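Local coordinates for bradavidin 2 (Bradyrhizobium japonicum, PDB 4GGT), which binds biotin in a pocket of its avidin-family beta barrel, a closed sheet of antiparallel strands, at residues S14-R20 with D109-W115; T61-F65 with R77-I82. All coordinates share one frame; numbering follows the deposited sequence.

Both contacts belong to the closed antiparallel barrel, with their centres about 13 Å apart. Contact 1 pairs strand 14-17 with the end of strand 103-113, the first and last strands in chain order, so it closes the sheet. Contact 2 pairs the neighbouring strands 62-69 and 74-80 of a hairpin and is nested in sequence between the two segments of contact 1. The two meet through side chains: D109 OD2 accepts a hydrogen bond from W78 NE1 at 2.9 Å, and the rings of F111 and W78 meet edge-to-face. Since D109 and N18 are residues seen to bind biotin in this protein, W78 of contact 2 probably helps position D109.

Contact 1 (S14-R20 with D109-W115); sequences SYWKNER and DIFTRVW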
loop_
_atom_site.group_PDB
_atom_site.type_symbol
_atom_site.label_atom_id
_atom_site.label_comp_id
_atom_site.label_asym_id
_atom_site.label_seq_id
_atom_site.Cartn_x
_atom_site.Cartn_y
_atom_site.Cartn_z
ATOM N N SER A 14 -8.022 3.772 -10.534
ATOM C CA SER A 14 -8.854 2.843 -9.808
ATOM C C SER A 14 -8.656 3.126 -8.350
ATOM O O SER A 14 -7.737 3.861 -7.978
ATOM C CB SER A 14 -8.494 1.391 -10.149
ATOM O OG SER A 14 -7.139 1.111 -9.875
ATOM N N TYR A 15 -9.536 2.571 -7.535
ATOM C CA TYR A 15 -9.536 2.869 -6.116
ATOM C C TYR A 15 -9.846 1.579 -5.349
ATOM O O TYR A 15 -10.815 0.880 -5.667
ATOM C CB TYR A 15 -10.563 3.957 -5.857
ATOM C CG TYR A 15 -10.789 4.315 -4.418
ATOM C CD1 TYR A 15 -9.825 4.996 -3.692
ATOM C CD2 TYR A 15 -11.981 4.002 -3.797
ATOM C CE1 TYR A 15 -10.038 5.349 -2.362
ATOM C CE2 TYR A 15 -12.209 4.348 -2.479
ATOM C CZ TYR A 15 -11.231 5.024 -1.772
ATOM O OH TYR A 15 -11.476 5.357 -0.462
ATOM N N TRP A 16 -9.003 1.271 -4.357
ATOM C CA TRP A 16 -9.044 0.005 -3.645
ATOM C C TRP A 16 -8.954 0.250 -2.145
ATOM O O TRP A 16 -8.315 1.215 -1.695
ATOM C CB TRP A 16 -7.865 -0.886 -4.048
ATOM C CG TRP A 16 -7.652 -1.094 -5.555
ATOM C CD1 TRP A 16 -7.284 -0.163 -6.467
ATOM C CD2 TRP A 16 -7.763 -2.339 -6.269
ATOM N NE1 TRP A 16 -7.167 -0.736 -7.725
ATOM C CE2 TRP A 16 -7.465 -2.070 -7.627
ATOM C CE3 TRP A 16 -8.100 -3.649 -5.892
ATOM C CZ2 TRP A 16 -7.496 -3.061 -8.611
ATOM C CZ3 TRP A 16 -8.118 -4.641 -6.867
ATOM C CH2 TRP A 16 -7.816 -4.345 -8.208
ATOM N N LYS A 17 -9.576 -0.627 -1.369
ATOM C CA LYS A 17 -9.490 -0.561 0.094
ATOM C C LYS A 17 -9.217 -1.926 0.677
ATOM O O LYS A 17 -9.708 -2.920 0.154
ATOM C CB LYS A 17 -10.781 -0.005 0.704
ATOM C CG LYS A 17 -10.995 1.480 0.369
ATOM C CD LYS A 17 -12.335 2.025 0.860
ATOM C CE LYS A 17 -12.528 1.825 2.335
ATOM N NZ LYS A 17 -13.752 2.560 2.816
ATOM N N ASN A 18 -8.454 -1.983 1.776
ATOM C CA ASN A 18 -8.197 -3.273 2.427
ATOM C C ASN A 18 -9.171 -3.423 3.586
ATOM O O ASN A 18 -9.969 -2.527 3.819
ATOM C CB ASN A 18 -6.718 -3.432 2.847
ATOM C CG ASN A 18 -6.287 -2.453 3.931
ATOM O OD1 ASN A 18 -7.115 -1.777 4.515
ATOM N ND2 ASN A 18 -4.961 -2.357 4.182
ATOM N N GLU A 19 -9.098 -4.543 4.294
ATOM C CA GLU A 19 -10.090 -4.851 5.314
ATOM C C GLU A 19 -9.989 -3.922 6.525
ATOM O O GLU A 19 -10.974 -3.766 7.254
ATOM C CB GLU A 19 -10.068 -6.361 5.695
ATOM C CG GLU A 19 -8.664 -6.962 5.935
ATOM C CD GLU A 19 -7.963 -7.477 4.655
ATOM O OE1 GLU A 19 -8.240 -8.633 4.198
ATOM O OE2 GLU A 19 -7.091 -6.739 4.149
ATOM N N ARG A 20 -8.835 -3.265 6.706
ATOM C CA ARG A 20 -8.622 -2.287 7.790
ATOM C C ARG A 20 -9.094 -0.865 7.406
ATOM O O ARG A 20 -9.008 0.057 8.226
ATOM C CB ARG A 20 -7.126 -2.216 8.178
ATOM C CG ARG A 20 -6.394 -3.556 8.305
ATOM C CD ARG A 20 -4.880 -3.355 8.421
ATOM N NE ARG A 20 -4.112 -4.372 7.696
ATOM C CZ ARG A 20 -3.576 -5.474 8.233
ATOM N NH1 ARG A 20 -3.701 -5.748 9.535
ATOM N NH2 ARG A 20 -2.907 -6.312 7.455
ATOM N N ASP A 109 -2.791 -8.580 3.385
ATOM C CA ASP A 109 -3.940 -7.695 3.149
ATOM C C ASP A 109 -4.602 -8.165 1.886
ATOM O O ASP A 109 -3.926 -8.603 0.953
ATOM C CB ASP A 109 -3.490 -6.259 2.871
ATOM C CG ASP A 109 -3.361 -5.401 4.114
ATOM O OD1 ASP A 109 -4.123 -5.615 5.086
ATOM O OD2 ASP A 109 -2.546 -4.437 4.070
ATOM N N ILE A 110 -5.918 -8.015 1.817
ATOM C CA ILE A 110 -6.578 -8.107 0.494
ATOM C C ILE A 110 -7.221 -6.751 0.217
ATOM O O ILE A 110 -8.077 -6.284 0.991
ATOM C CB ILE A 110 -7.637 -9.255 0.421
ATOM C CG1 ILE A 110 -7.023 -10.586 0.864
ATOM C CG2 ILE A 110 -8.261 -9.317 -0.992
ATOM C CD1 ILE A 110 -8.049 -11.770 0.931
ATOM N N PHE A 111 -6.808 -6.119 -0.870
ATOM C CA PHE A 111 -7.436 -4.887 -1.317
ATOM C C PHE A 111 -8.535 -5.297 -2.280
ATOM O O PHE A 111 -8.336 -6.171 -3.114
ATOM C CB PHE A 111 -6.429 -4.012 -2.039
ATOM C CG PHE A 111 -5.393 -3.439 -1.126
ATOM C CD1 PHE A 111 -4.283 -4.196 -0.755
ATOM C CD2 PHE A 111 -5.556 -2.155 -0.598
ATOM C CE1 PHE A 111 -3.313 -3.678 0.138
ATOM C CE2 PHE A 111 -4.598 -1.595 0.286
ATOM C CZ PHE A 111 -3.460 -2.361 0.640
ATOM N N THR A 112 -9.676 -4.646 -2.152
ATOM C CA THR A 112 -10.810 -4.907 -3.028
ATOM C C THR A 112 -11.086 -3.642 -3.797
ATOM O O THR A 112 -11.064 -2.546 -3.219
ATOM C CB THR A 112 -12.028 -5.278 -2.175
ATOM O OG1 THR A 112 -11.761 -6.541 -1.558
ATOM C CG2 THR A 112 -13.269 -5.440 -3.046
ATOM N N ARG A 113 -11.296 -3.781 -5.109
ATOM C CA ARG A 113 -11.594 -2.621 -5.928
ATOM C C ARG A 113 -12.971 -2.026 -5.601
ATOM O O ARG A 113 -13.988 -2.735 -5.511
ATOM C CB ARG A 113 -11.354 -2.882 -7.435
ATOM C CG ARG A 113 -12.034 -1.831 -8.327
ATOM C CD ARG A 113 -11.169 -1.178 -9.378
ATOM N NE ARG A 113 -11.218 -1.865 -10.636
ATOM C CZ ARG A 113 -11.315 -1.308 -11.853
ATOM N NH1 ARG A 113 -11.425 0.006 -12.072
ATOM N NH2 ARG A 113 -11.329 -2.119 -12.885
ATOM N N VAL A 114 -12.972 -0.711 -5.373
ATOM C CA VAL A 114 -14.179 0.052 -5.074
ATOM C C VAL A 114 -14.716 0.748 -6.320
ATOM O O VAL A 114 -15.923 0.677 -6.610
ATOM C CB VAL A 114 -13.932 1.081 -3.942
ATOM C CG1 VAL A 114 -15.201 1.864 -3.652
ATOM C CG2 VAL A 114 -13.465 0.344 -2.688
ATOM N N TRP A 115 -13.827 1.409 -7.054
ATOM C CA TRP A 115 -14.149 1.903 -8.389
ATOM C C TRP A 115 -12.960 1.820 -9.343
ATOM O O TRP A 115 -13.088 2.062 -10.543
ATOM C CB TRP A 115 -14.782 3.303 -8.371
ATOM C CG TRP A 115 -14.028 4.411 -7.691
ATOM C CD1 TRP A 115 -14.281 4.929 -6.462
ATOM C CD2 TRP A 115 -12.928 5.155 -8.224
ATOM N NE1 TRP A 115 -13.402 5.956 -6.186
ATOM C CE2 TRP A 115 -12.561 6.115 -7.252
ATOM C CE3 TRP A 115 -12.219 5.108 -9.425
ATOM C CZ2 TRP A 115 -11.505 7.010 -7.443
ATOM C CZ3 TRP A 115 -11.165 6.003 -9.618
ATOM C CH2 TRP A 115 -10.827 6.945 -8.635
ATOM O OXT TRP A 115 -11.818 1.494 -8.956
#
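The indole of W16 lies against R113, whose CB sits over the six-membered ring, 3.6 Å from its centroid and 8° off the normal. Near the indole plane, NE1 donates to S14 OG at 2.8 Å, a hydroxyl also bonded to P11 O. With W16 cut back to alanine, R113 would probably lose its flat cover and S14 OG its indole donor. Y15 CB lies over one face of the five-membered ring of the C-terminal W115, 3.4 Å from the centroid. Y15 O takes V114 N at 2.7 Å. K17 and T112 form a hydrogen-bonded antiparallel pair through T112 N to K17 O (2.9 Å) and K17 N to T112 O. N18 CB covers the face of F111, 3.9 Å from the ring centroid, while OD1 accepts from S22 N and ND2 bonds weakly to D109 OD2. R20 NH2 makes a salt bridge to D109 OD1 at 2.8 Å, 55° out of the carboxylate plane, and NE bonds weakly to the same oxygen. E19, bent at chi2 (-87°), brings OE2 to I110 N at 2.9 Å through its syn lone pair. This first-to-last strand pairing closes the avidin barrel, and N18 and D109 place it at the biotin site.

Contact 2 (T61-F65 with R77-I82); sequences TGLYF and RWVGTI
W78 packs against F65 along much of its side chain. Its CB lies over one face of the phenyl ring, 3.9 Å from the F65 centroid. Next, W78 CG meets F65 CZ, CD2 approaches F65 CE2, and CE3 comes to 3.3 Å from the same CE2; farther out, CZ3 still touches it. The F65 ring and the five-membered ring of W78 differ by only 15° in plane, yet they are slid apart and barely overlap. NE1, on the pyrrole edge, is bonded to D109 OD2; F38, W91 and F111 also meet the indole. The backbones beneath are joined by W78 N to F65 O at 2.7 Å and the reciprocal F65 N to W78 O, a hydrogen-bonded antiparallel pair. L63 pairs likewise with G80. Its CD2 lies on the G80-T81 backbone, 3.6 Å from G80 C, and its CD1 meets I82 CD1 at 4.1 Å. A CB on G62 would collide with G80 O, and the G62 backbone angles themselves call for glycine. The chemistry is thus two apolar patches, F65 with W78 and L63 with I82, beside a hydrogen-bonded backbone, with the indole N-H as the polar link that probably helps orient the biotin-binding D109.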
loop_
_atom_site.group_PDB
_atom_site.type_symbol
_atom_site.label_atom_id
_atom_site.label_comp_id
_atom_site.label_asym_id
_atom_site.label_seq_id
_atom_site.Cartn_x
_atom_site.Cartn_y
_atom_site.Cartn_z
ATOM N N THR A 61 3.599 -11.133 -13.777
ATOM C CA THR A 61 3.768 -11.985 -12.582
ATOM C C THR A 61 3.052 -11.434 -11.328
ATOM O O THR A 61 2.915 -12.148 -10.316
ATOM C CB THR A 61 5.296 -12.192 -12.297
ATOM O OG1 THR A 61 5.884 -12.966 -13.359
ATOM C CG2 THR A 61 5.560 -12.883 -10.956
ATOM N N GLY A 62 2.584 -10.184 -11.384
ATOM C CA GLY A 62 1.989 -9.564 -10.194
ATOM C C GLY A 62 2.412 -8.124 -10.010
ATOM O O GLY A 62 2.700 -7.427 -10.984
ATOM N N LEU A 63 2.426 -7.670 -8.760
ATOM C CA LEU A 63 2.768 -6.280 -8.481
ATOM C C LEU A 63 3.394 -6.114 -7.110
ATOM O O LEU A 63 3.242 -6.971 -6.238
ATOM C CB LEU A 63 1.513 -5.389 -8.600
ATOM C CG LEU A 63 0.570 -5.157 -7.398
ATOM C CD1 LEU A 63 -0.395 -3.981 -7.711
ATOM C CD2 LEU A 63 -0.219 -6.387 -7.012
ATOM N N TYR A 64 4.112 -5.006 -6.923
ATOM C CA TYR A 64 4.511 -4.613 -5.575
ATOM C C TYR A 64 4.413 -3.110 -5.490
ATOM O O TYR A 64 4.536 -2.421 -6.508
ATOM C CB TYR A 64 5.923 -5.079 -5.199
ATOM C CG TYR A 64 7.085 -4.283 -5.773
ATOM C CD1 TYR A 64 7.711 -4.666 -6.963
ATOM C CD2 TYR A 64 7.572 -3.142 -5.103
ATOM C CE1 TYR A 64 8.822 -3.914 -7.471
ATOM C CE2 TYR A 64 8.646 -2.400 -5.588
ATOM C CZ TYR A 64 9.258 -2.786 -6.776
ATOM O OH TYR A 64 10.331 -2.035 -7.237
ATOM N N PHE A 65 4.143 -2.612 -4.288
ATOM C CA PHE A 65 4.236 -1.148 -4.097
ATOM C C PHE A 65 4.720 -0.839 -2.698
ATOM O O PHE A 65 4.624 -1.687 -1.794
ATOM C CB PHE A 65 2.942 -0.433 -4.449
ATOM C CG PHE A 65 1.744 -0.933 -3.674
ATOM C CD1 PHE A 65 1.030 -2.044 -4.132
ATOM C CD2 PHE A 65 1.385 -0.359 -2.484
ATOM C CE1 PHE A 65 -0.031 -2.519 -3.429
ATOM C CE2 PHE A 65 0.282 -0.836 -1.788
ATOM C CZ PHE A 65 -0.389 -1.918 -2.241
ATOM N N ARG A 77 6.076 -2.331 2.373
ATOM C CA ARG A 77 6.115 -2.813 1.005
ATOM C C ARG A 77 5.087 -3.910 0.916
ATOM O O ARG A 77 5.156 -4.880 1.712
ATOM C CB ARG A 77 7.486 -3.382 0.675
ATOM C CG ARG A 77 7.607 -3.803 -0.814
ATOM C CD ARG A 77 7.143 -5.256 -1.053
ATOM N NE ARG A 77 8.115 -6.300 -0.691
ATOM C CZ ARG A 77 7.994 -7.174 0.305
ATOM N NH1 ARG A 77 6.979 -7.150 1.193
ATOM N NH2 ARG A 77 8.945 -8.068 0.457
ATOM N N TRP A 78 4.221 -3.803 -0.098
ATOM C CA TRP A 78 3.237 -4.868 -0.374
ATOM C C TRP A 78 3.669 -5.569 -1.664
ATOM O O TRP A 78 4.127 -4.920 -2.614
ATOM C CB TRP A 78 1.865 -4.254 -0.624
ATOM C CG TRP A 78 1.113 -3.745 0.570
ATOM C CD1 TRP A 78 0.101 -4.376 1.227
ATOM C CD2 TRP A 78 1.256 -2.454 1.179
ATOM N NE1 TRP A 78 -0.387 -3.586 2.252
ATOM C CE2 TRP A 78 0.308 -2.391 2.248
ATOM C CE3 TRP A 78 2.095 -1.354 0.942
ATOM C CZ2 TRP A 78 0.183 -1.259 3.071
ATOM C CZ3 TRP A 78 1.989 -0.227 1.753
ATOM C CH2 TRP A 78 1.022 -0.190 2.825
ATOM N N VAL A 79 3.521 -6.897 -1.700
ATOM C CA VAL A 79 3.766 -7.647 -2.900
ATOM C C VAL A 79 2.557 -8.601 -3.059
ATOM O O VAL A 79 2.047 -9.127 -2.067
ATOM C CB VAL A 79 5.147 -8.375 -2.882
ATOM C CG1 VAL A 79 5.369 -9.135 -1.551
ATOM C CG2 VAL A 79 5.301 -9.254 -4.116
ATOM N N GLY A 80 2.065 -8.737 -4.276
ATOM C CA GLY A 80 0.875 -9.556 -4.505
ATOM C C GLY A 80 0.522 -9.698 -5.964
ATOM O O GLY A 80 1.393 -9.664 -6.852
ATOM N N THR A 81 -0.766 -9.820 -6.215
ATOM C CA THR A 81 -1.248 -10.080 -7.575
ATOM C C THR A 81 -2.624 -9.485 -7.700
ATOM O O THR A 81 -3.219 -9.084 -6.700
ATOM C CB THR A 81 -1.321 -11.612 -7.910
ATOM O OG1 THR A 81 -2.240 -12.249 -7.016
ATOM C CG2 THR A 81 0.017 -12.273 -7.754
ATOM N N ILE A 82 -3.113 -9.395 -8.933
ATOM C CA ILE A 82 -4.449 -8.902 -9.188
ATOM C C ILE A 82 -5.271 -10.016 -9.814
ATOM O O ILE A 82 -4.855 -10.604 -10.815
ATOM C CB ILE A 82 -4.441 -7.663 -10.123
ATOM C CG1 ILE A 82 -3.621 -6.529 -9.503
ATOM C CG2 ILE A 82 -5.844 -7.165 -10.344
ATOM C CD1 ILE A 82 -2.883 -5.716 -10.510
#